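Local coordinates for cyclopropane-fatty-acyl-phospholipid synthase 1 (Mycobacterium tuberculosis, PDB 1KPH), which catalyses the conversion of a distal double bond of alpha mycolic acids to a cyclopropane ring, using a methylene group from S-adenosyl-L-methionine, at residues 16-21 with 252-257; 31-36 with 263-268. One frame throughout, in Å; residues are numbered along the deposited sequence.

Interaction 1 (16-21 with 252-257); sequences YDLSDD and ALQSEE. With 10A (didecyl-dimethyl-ammonium), chain G.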
loop_
_atom_site.group_PDB
_atom_site.type_symbol
_atom_site.label_atom_id
_atom_site.label_comp_id
_atom_site.label_asym_id
_atom_site.label_seq_id
_atom_site.Cartn_x
_atom_site.Cartn_y
_atom_site.Cartn_z
ATOM N N TYR A 16 -1.063 -11.716 3.064
ATOM C CA TYR A 16 -2.456 -11.270 3.156
ATOM C C TYR A 16 -3.559 -12.318 3.251
ATOM O O TYR A 16 -4.677 -11.995 3.658
ATOM C CB TYR A 16 -2.767 -10.306 2.010
ATOM C CG TYR A 16 -1.761 -9.180 1.903
ATOM C CD1 TYR A 16 -0.643 -9.297 1.080
ATOM C CD2 TYR A 16 -1.905 -8.014 2.657
ATOM C CE1 TYR A 16 0.312 -8.283 1.009
ATOM C CE2 TYR A 16 -0.954 -6.994 2.591
ATOM C CZ TYR A 16 0.152 -7.135 1.767
ATOM O OH TYR A 16 1.098 -6.134 1.696
ATOM N N ASP A 17 -3.275 -13.561 2.879
ATOM C CA ASP A 17 -4.308 -14.583 2.988
ATOM C C ASP A 17 -4.180 -15.361 4.285
ATOM O O ASP A 17 -4.748 -16.442 4.433
ATOM C CB ASP A 17 -4.279 -15.534 1.791
ATOM C CG ASP A 17 -4.923 -14.930 0.563
ATOM O OD1 ASP A 17 -5.854 -14.110 0.729
ATOM O OD2 ASP A 17 -4.515 -15.281 -0.565
ATOM N N LEU A 18 -3.444 -14.790 5.232
ATOM C CA LEU A 18 -3.252 -15.414 6.535
ATOM C C LEU A 18 -4.601 -15.637 7.206
ATOM O O LEU A 18 -4.897 -16.740 7.662
ATOM C CB LEU A 18 -2.380 -14.521 7.421
ATOM C CG LEU A 18 -2.066 -15.004 8.840
ATOM C CD1 LEU A 18 -1.251 -16.282 8.779
ATOM C CD2 LEU A 18 -1.296 -13.928 9.587
ATOM N N SER A 19 -5.413 -14.583 7.257
ATOM C CA SER A 19 -6.741 -14.629 7.869
ATOM C C SER A 19 -7.274 -13.223 8.127
ATOM O O SER A 19 -6.734 -12.500 8.962
ATOM C CB SER A 19 -6.696 -15.378 9.202
ATOM O OG SER A 19 -7.857 -15.116 9.971
ATOM N N ASP A 20 -8.334 -12.836 7.420
ATOM C CA ASP A 20 -8.911 -11.512 7.609
ATOM C C ASP A 20 -9.147 -11.270 9.090
ATOM O O ASP A 20 -8.851 -10.196 9.615
ATOM C CB ASP A 20 -10.240 -11.388 6.864
ATOM C CG ASP A 20 -10.064 -11.306 5.371
ATOM O OD1 ASP A 20 -11.074 -11.085 4.671
ATOM O OD2 ASP A 20 -8.920 -11.461 4.895
ATOM N N ASP A 21 -9.679 -12.286 9.759
ATOM C CA ASP A 21 -9.964 -12.203 11.181
ATOM C C ASP A 21 -8.733 -11.759 11.958
ATOM O O ASP A 21 -8.848 -11.028 12.939
ATOM C CB ASP A 21 -10.444 -13.562 11.695
ATOM C CG ASP A 21 -11.695 -14.044 10.984
ATOM O OD1 ASP A 21 -12.775 -13.452 11.211
ATOM O OD2 ASP A 21 -11.597 -15.008 10.193
ATOM N N ALA A 252 -5.459 -17.579 19.433
ATOM C CA ALA A 252 -6.585 -18.460 19.149
ATOM C C ALA A 252 -6.761 -18.663 17.646
ATOM O O ALA A 252 -6.765 -19.795 17.160
ATOM C CB ALA A 252 -7.858 -17.886 19.752
ATOM N N LEU A 253 -6.898 -17.561 16.912
ATOM C CA LEU A 253 -7.076 -17.620 15.463
ATOM C C LEU A 253 -5.875 -18.222 14.746
ATOM O O LEU A 253 -6.029 -18.893 13.726
ATOM C CB LEU A 253 -7.352 -16.223 14.899
ATOM C CG LEU A 253 -8.760 -15.647 15.090
ATOM C CD1 LEU A 253 -9.770 -16.517 14.357
ATOM C CD2 LEU A 253 -9.096 -15.571 16.566
ATOM N N GLN A 254 -4.683 -17.974 15.278
ATOM C CA GLN A 254 -3.454 -18.493 14.684
ATOM C C GLN A 254 -2.649 -19.248 15.734
ATOM O O GLN A 254 -3.055 -20.314 16.194
ATOM C CB GLN A 254 -2.613 -17.344 14.118
ATOM C CG GLN A 254 -3.241 -16.612 12.940
ATOM C CD GLN A 254 -3.238 -17.435 11.666
ATOM O OE1 GLN A 254 -2.189 -17.897 11.216
ATOM N NE2 GLN A 254 -4.414 -17.616 11.072
ATOM N N SER A 255 -1.506 -18.684 16.107
ATOM C CA SER A 255 -0.625 -19.275 17.109
ATOM C C SER A 255 0.202 -18.154 17.724
ATOM O O SER A 255 0.359 -17.095 17.117
ATOM C CB SER A 255 0.302 -20.306 16.461
ATOM O OG SER A 255 1.080 -19.720 15.432
ATOM N N GLU A 256 0.729 -18.376 18.922
ATOM C CA GLU A 256 1.525 -17.342 19.565
ATOM C C GLU A 256 2.796 -17.105 18.762
ATOM O O GLU A 256 3.473 -16.095 18.939
ATOM C CB GLU A 256 1.884 -17.737 20.997
ATOM C CG GLU A 256 3.065 -18.674 21.114
ATOM C CD GLU A 256 3.544 -18.808 22.543
ATOM O OE1 GLU A 256 4.597 -19.439 22.761
ATOM O OE2 GLU A 256 2.863 -18.283 23.450
ATOM N N GLU A 257 3.117 -18.043 17.878
ATOM C CA GLU A 257 4.300 -17.913 17.040
ATOM C C GLU A 257 4.031 -16.816 16.006
ATOM O O GLU A 257 4.905 -15.997 15.713
ATOM C CB GLU A 257 4.596 -19.243 16.341
ATOM C CG GLU A 257 5.949 -19.300 15.649
ATOM C CD GLU A 257 5.837 -19.451 14.142
ATOM O OE1 GLU A 257 5.303 -18.530 13.487
ATOM O OE2 GLU A 257 6.284 -20.491 13.613
HETATM C C1 10A G . 14.126 -4.296 2.322
HETATM C C2 10A G . 12.974 -5.250 1.983
HETATM C C3 10A G . 11.632 -4.520 2.108
HETATM C C4 10A G . 10.384 -5.365 1.815
HETATM C C5 10A G . 9.165 -4.450 2.004
HETATM C C6 10A G . 7.794 -5.121 1.823
HETATM C C7 10A G . 6.771 -4.011 2.112
HETATM C C8 10A G . 5.310 -4.469 2.155
HETATM C C9 10A G . 4.441 -3.247 2.524
HETATM C C10 10A G . 3.001 -3.683 2.791
HETATM N N1 10A G . 1.952 -2.736 3.397
HETATM C C11 10A G . 0.701 -3.568 3.594
HETATM C C12 10A G . 1.588 -1.630 2.438
HETATM C C13 10A G . 2.328 -2.041 4.715
HETATM C C14 10A G . 2.765 -2.828 5.990
HETATM C C15 10A G . 3.450 -2.005 7.109
HETATM C C16 10A G . 4.793 -1.299 6.810
HETATM C C17 10A G . 5.952 -2.272 6.518
HETATM C C18 10A G . 7.284 -1.557 6.255
HETATM C C19 10A G . 8.395 -2.580 5.984
HETATM C C20 10A G . 9.728 -1.842 5.775
HETATM C C21 10A G . 10.881 -2.821 5.541
HETATM C C22 10A G . 12.171 -2.020 5.369
#
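The carboxamide of Gln254 rests on a hydrocarbon side chain: its OE1 comes within 3.1 Å of Leu18 CD1, and no hydrogen bond joins the two segments. The contact lies at the surface of the Rossmann-like methyltransferase fold, where two helix N-termini are started by serine N-caps, Ser19 for helix 20-23 and Ser255 for helix 256-275. Each hydroxyl makes a weak bond to a backbone N three residues on, in Phe22 and Val258.

Gln254 is the first residue past helix 247-253, and its chain folds over at chi2 (-72°), which lays the amide across Leu18. The two side chains meet at a slant. Leu18 CG is anti to the backbone N, chi1 180°, and this extension brings CD1 against OE1, with Gln254 CD 3.7 Å from the same methyl. At the nitrogen end of the amide, NE2 lies 3.7 Å from Ser19 CB, so the flat group spans two successive residues. Farther along the surface Leu253 CD1 touches the methylene of Asp21, CB, at 4.0 Å. Leu18 also packs on Val258 and Tyr262 of helix 256-275, extending this otherwise thin interface.

The other end of 16-21 faces the binding sites. Both carboxylate oxygens of Asp17 are gripped: OD1 by Ser96 OG and the backbone N of Asn98, OD2 by the backbone N of Lys97. These bonds tie the turn to a region assigned by similarity to S-adenosylmethionine binding. Tyr16 reaches the didecyl-dimethyl-ammonium with its ring edge. Its hydroxyl is hydrogen-bonded to His141 NE2, and the ammonium methyl C11 lies near the ring plane, 3.2 Å from Tyr16 OH.

Interaction 2 (31-36 with 263-268); sequences QTYSCA and MKYLTG. With 10A (didecyl-dimethyl-ammonium), chain G; SAH (S-adenosyl-L-homocysteine), chain F; CO3 (carbonate ion), chain E.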
loop_
_atom_site.group_PDB
_atom_site.type_symbol
_atom_site.label_atom_id
_atom_site.label_comp_id
_atom_site.label_asym_id
_atom_site.label_seq_id
_atom_site.Cartn_x
_atom_site.Cartn_y
_atom_site.Cartn_z
ATOM N N GLN A 31 -10.038 -1.416 7.271
ATOM C CA GLN A 31 -9.031 -2.418 6.927
ATOM C C GLN A 31 -7.958 -1.831 6.023
ATOM O O GLN A 31 -7.406 -2.524 5.168
ATOM C CB GLN A 31 -9.673 -3.627 6.238
ATOM C CG GLN A 31 -10.798 -4.267 7.030
ATOM C CD GLN A 31 -10.420 -4.527 8.474
ATOM O OE1 GLN A 31 -11.097 -4.071 9.395
ATOM N NE2 GLN A 31 -9.335 -5.262 8.680
ATOM N N THR A 32 -7.677 -0.542 6.195
ATOM C CA THR A 32 -6.641 0.104 5.398
ATOM C C THR A 32 -5.307 -0.393 5.956
ATOM O O THR A 32 -5.059 -0.339 7.164
ATOM C CB THR A 32 -6.728 1.642 5.495
ATOM O OG1 THR A 32 -7.973 2.082 4.932
ATOM C CG2 THR A 32 -5.583 2.295 4.727
ATOM N N TYR A 33 -4.446 -0.876 5.070
ATOM C CA TYR A 33 -3.162 -1.437 5.479
ATOM C C TYR A 33 -2.020 -0.670 4.815
ATOM O O TYR A 33 -1.320 -1.192 3.949
ATOM C CB TYR A 33 -3.152 -2.920 5.083
ATOM C CG TYR A 33 -2.128 -3.809 5.764
ATOM C CD1 TYR A 33 -1.375 -3.360 6.848
ATOM C CD2 TYR A 33 -1.930 -5.117 5.323
ATOM C CE1 TYR A 33 -0.446 -4.197 7.479
ATOM C CE2 TYR A 33 -1.005 -5.960 5.944
ATOM C CZ TYR A 33 -0.268 -5.493 7.020
ATOM O OH TYR A 33 0.649 -6.325 7.631
ATOM N N SER A 34 -1.851 0.578 5.238
ATOM C CA SER A 34 -0.825 1.467 4.717
ATOM C C SER A 34 -0.739 2.686 5.636
ATOM O O SER A 34 -1.579 2.857 6.518
ATOM C CB SER A 34 -1.175 1.895 3.287
ATOM O OG SER A 34 -2.521 2.353 3.194
ATOM N N CYS A 35 0.272 3.525 5.427
ATOM C CA CYS A 35 0.481 4.712 6.253
ATOM C C CYS A 35 -0.702 5.673 6.300
ATOM O O CYS A 35 -1.179 6.142 5.264
ATOM C CB CYS A 35 1.715 5.477 5.768
ATOM S SG CYS A 35 2.195 6.861 6.837
ATOM N N ALA A 36 -1.161 5.974 7.512
ATOM C CA ALA A 36 -2.274 6.901 7.693
ATOM C C ALA A 36 -1.743 8.340 7.644
ATOM O O ALA A 36 -0.532 8.563 7.689
ATOM C CB ALA A 36 -2.974 6.636 9.030
ATOM N N MET A 263 4.206 -8.867 16.088
ATOM C CA MET A 263 4.518 -7.781 17.010
ATOM C C MET A 263 5.935 -7.298 16.703
ATOM O O MET A 263 6.200 -6.098 16.648
ATOM C CB MET A 263 4.436 -8.253 18.464
ATOM C CG MET A 263 3.021 -8.399 19.008
ATOM S SD MET A 263 2.103 -6.833 19.000
ATOM C CE MET A 263 2.994 -5.898 20.270
ATOM N N LYS A 264 6.842 -8.247 16.497
ATOM C CA LYS A 264 8.230 -7.925 16.191
ATOM C C LYS A 264 8.295 -7.088 14.918
ATOM O O LYS A 264 9.065 -6.132 14.827
ATOM C CB LYS A 264 9.043 -9.213 16.014
ATOM C CG LYS A 264 10.489 -9.001 15.569
ATOM C CD LYS A 264 11.218 -10.337 15.428
ATOM C CE LYS A 264 12.632 -10.158 14.897
ATOM N NZ LYS A 264 13.327 -11.468 14.760
ATOM N N TYR A 265 7.472 -7.452 13.942
ATOM C CA TYR A 265 7.418 -6.750 12.669
ATOM C C TYR A 265 6.820 -5.347 12.819
ATOM O O TYR A 265 7.432 -4.356 12.402
ATOM C CB TYR A 265 6.640 -7.621 11.660
ATOM C CG TYR A 265 5.647 -6.932 10.737
ATOM C CD1 TYR A 265 6.040 -5.905 9.874
ATOM C CD2 TYR A 265 4.311 -7.344 10.703
ATOM C CE1 TYR A 265 5.124 -5.308 8.995
ATOM C CE2 TYR A 265 3.389 -6.756 9.835
ATOM C CZ TYR A 265 3.801 -5.740 8.981
ATOM O OH TYR A 265 2.887 -5.174 8.110
ATOM N N LEU A 266 5.649 -5.252 13.440
ATOM C CA LEU A 266 5.002 -3.954 13.622
ATOM C C LEU A 266 5.855 -2.960 14.413
ATOM O O LEU A 266 6.088 -1.834 13.966
ATOM C CB LEU A 266 3.642 -4.134 14.299
ATOM C CG LEU A 266 2.587 -4.861 13.460
ATOM C CD1 LEU A 266 1.338 -5.077 14.292
ATOM C CD2 LEU A 266 2.265 -4.050 12.202
ATOM N N THR A 267 6.338 -3.379 15.577
ATOM C CA THR A 267 7.147 -2.498 16.413
ATOM C C THR A 267 8.477 -2.129 15.756
ATOM O O THR A 267 8.888 -0.966 15.779
ATOM C CB THR A 267 7.425 -3.137 17.787
ATOM O OG1 THR A 267 8.256 -4.291 17.623
ATOM C CG2 THR A 267 6.116 -3.556 18.452
ATOM N N GLY A 268 9.144 -3.118 15.168
ATOM C CA GLY A 268 10.421 -2.864 14.516
ATOM C C GLY A 268 10.339 -1.798 13.438
ATOM O O GLY A 268 11.152 -0.871 13.397
HETATM C C1 10A G . 14.126 -4.296 2.322
HETATM C C2 10A G . 12.974 -5.250 1.983
HETATM C C3 10A G . 11.632 -4.520 2.108
HETATM C C4 10A G . 10.384 -5.365 1.815
HETATM C C5 10A G . 9.165 -4.450 2.004
HETATM C C6 10A G . 7.794 -5.121 1.823
HETATM C C7 10A G . 6.771 -4.011 2.112
HETATM C C8 10A G . 5.310 -4.469 2.155
HETATM C C9 10A G . 4.441 -3.247 2.524
HETATM C C10 10A G . 3.001 -3.683 2.791
HETATM N N1 10A G . 1.952 -2.736 3.397
HETATM C C11 10A G . 0.701 -3.568 3.594
HETATM C C12 10A G . 1.588 -1.630 2.438
HETATM C C13 10A G . 2.328 -2.041 4.715
HETATM C C14 10A G . 2.765 -2.828 5.990
HETATM C C15 10A G . 3.450 -2.005 7.109
HETATM C C16 10A G . 4.793 -1.299 6.810
HETATM C C17 10A G . 5.952 -2.272 6.518
HETATM C C18 10A G . 7.284 -1.557 6.255
HETATM C C19 10A G . 8.395 -2.580 5.984
HETATM C C20 10A G . 9.728 -1.842 5.775
HETATM C C21 10A G . 10.881 -2.821 5.541
HETATM C C22 10A G . 12.171 -2.020 5.369
HETATM N N SAH F . -3.769 -0.468 -1.081
HETATM C CA SAH F . -4.362 -1.139 0.075
HETATM C CB SAH F . -3.635 -2.463 0.393
HETATM C CG SAH F . -2.093 -2.458 0.486
HETATM C C SAH F . -4.334 -0.230 1.317
HETATM O OXT SAH F . -4.961 -0.589 2.330
HETATM C "C5'" SAH F . -0.645 -4.550 -0.709
HETATM C "C4'" SAH F . -1.707 -4.856 -1.756
HETATM O "O4'" SAH F . -1.191 -4.831 -3.115
HETATM C "C3'" SAH F . -2.358 -6.224 -1.566
HETATM O "O3'" SAH F . -3.794 -6.091 -1.735
HETATM C "C2'" SAH F . -1.730 -7.069 -2.648
HETATM O "O2'" SAH F . -2.551 -8.179 -3.017
HETATM C "C1'" SAH F . -1.542 -6.085 -3.752
HETATM N N9 SAH F . -0.527 -6.485 -4.731
HETATM C C8 SAH F . 0.761 -6.895 -4.566
HETATM N N7 SAH F . 1.429 -7.183 -5.639
HETATM C C5 SAH F . 0.486 -6.938 -6.637
HETATM C C6 SAH F . 0.508 -7.040 -8.180
HETATM N N6 SAH F . 1.589 -7.433 -8.873
HETATM N N1 SAH F . -0.652 -6.704 -8.836
HETATM C C2 SAH F . -1.739 -6.306 -8.121
HETATM N N3 SAH F . -1.875 -6.177 -6.778
HETATM C C4 SAH F . -0.715 -6.512 -6.095
HETATM C C CO3 E . 2.623 2.166 2.619
HETATM O O1 CO3 E . 2.004 3.381 3.243
HETATM O O2 CO3 E . 2.857 1.060 3.369
HETATM O O3 CO3 E . 2.956 2.175 1.295
#
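Tyr33 reaches from the loop 31-36 across to Tyr265 of helix 256-275, and the two phenols share a hydrogen bond in the buried pocket that probably takes the lipid substrate of this Rossmann-like methyltransferase. Its CB, at the root of the side chain, stands 4.0 Å from SAH OXT. With CG anti to the backbone N, chi1 -162°, the ring swings away from the cofactor product and against the head of the didecyl-dimethyl-ammonium. The methyl C11 sits over the ring centre, 3.4 Å above its plane; CG and CD2 lie closest to it, CD2 at 3.5 Å, and CD1 and CE2 also line it. Such a face would favour a positively charged head group. Farther out, CE1 lies between Tyr265 OH and C14, the second carbon of one decyl tail, and CZ is 3.4 Å from Tyr265 OH.

At the tip, Tyr33 OH and Tyr265 OH are 2.6 Å apart, and either may donate. His15 NE2 also bonds to Tyr33 OH, so that oxygen has two partners. The side chains approach from opposite directions: Tyr33 OH arrives at the edge of the Tyr265 ring, in its plane, while Leu266 CD2 covers part of one face of that ring. Tyr265 sits within an aromatic surround of Tyr262, Phe194 and Phe200. Cys269, the active-site residue by similarity, lies close by.

The backbone of the loop serves two further ligands. Tyr33 N gives SAH OXT a nearly straight bond of 2.8 Å (171°), and Cys35 N donates to carbonate O1, an ion that Tyr232 and His167 also bind. The tail carbon C14, which also lies beside Tyr33 CE1, comes within 3.2 Å of Tyr265 OH.

How the interactions relate
From the N terminus, the chain passes through 16-21 and then 31-36 before running through most of the mixed sheet and its helices. It returns at 252-257, where interaction 1 closes a loop of 230 residues, and at 263-268, where interaction 2 closes one of 226. The segments alternate, so the two loops cross rather than nest. Interaction 1 joins the turn at 16-21 to the end of helix 247-253 and the junction leading into helix 256-275; interaction 2 joins the loop 31-36 to the middle of that helix. Their centres are 15 Å apart, yet they meet directly where Tyr16 CE2 packs on Tyr33 CD2 at 3.5 Å, beside the ammonium head that both contacts touch.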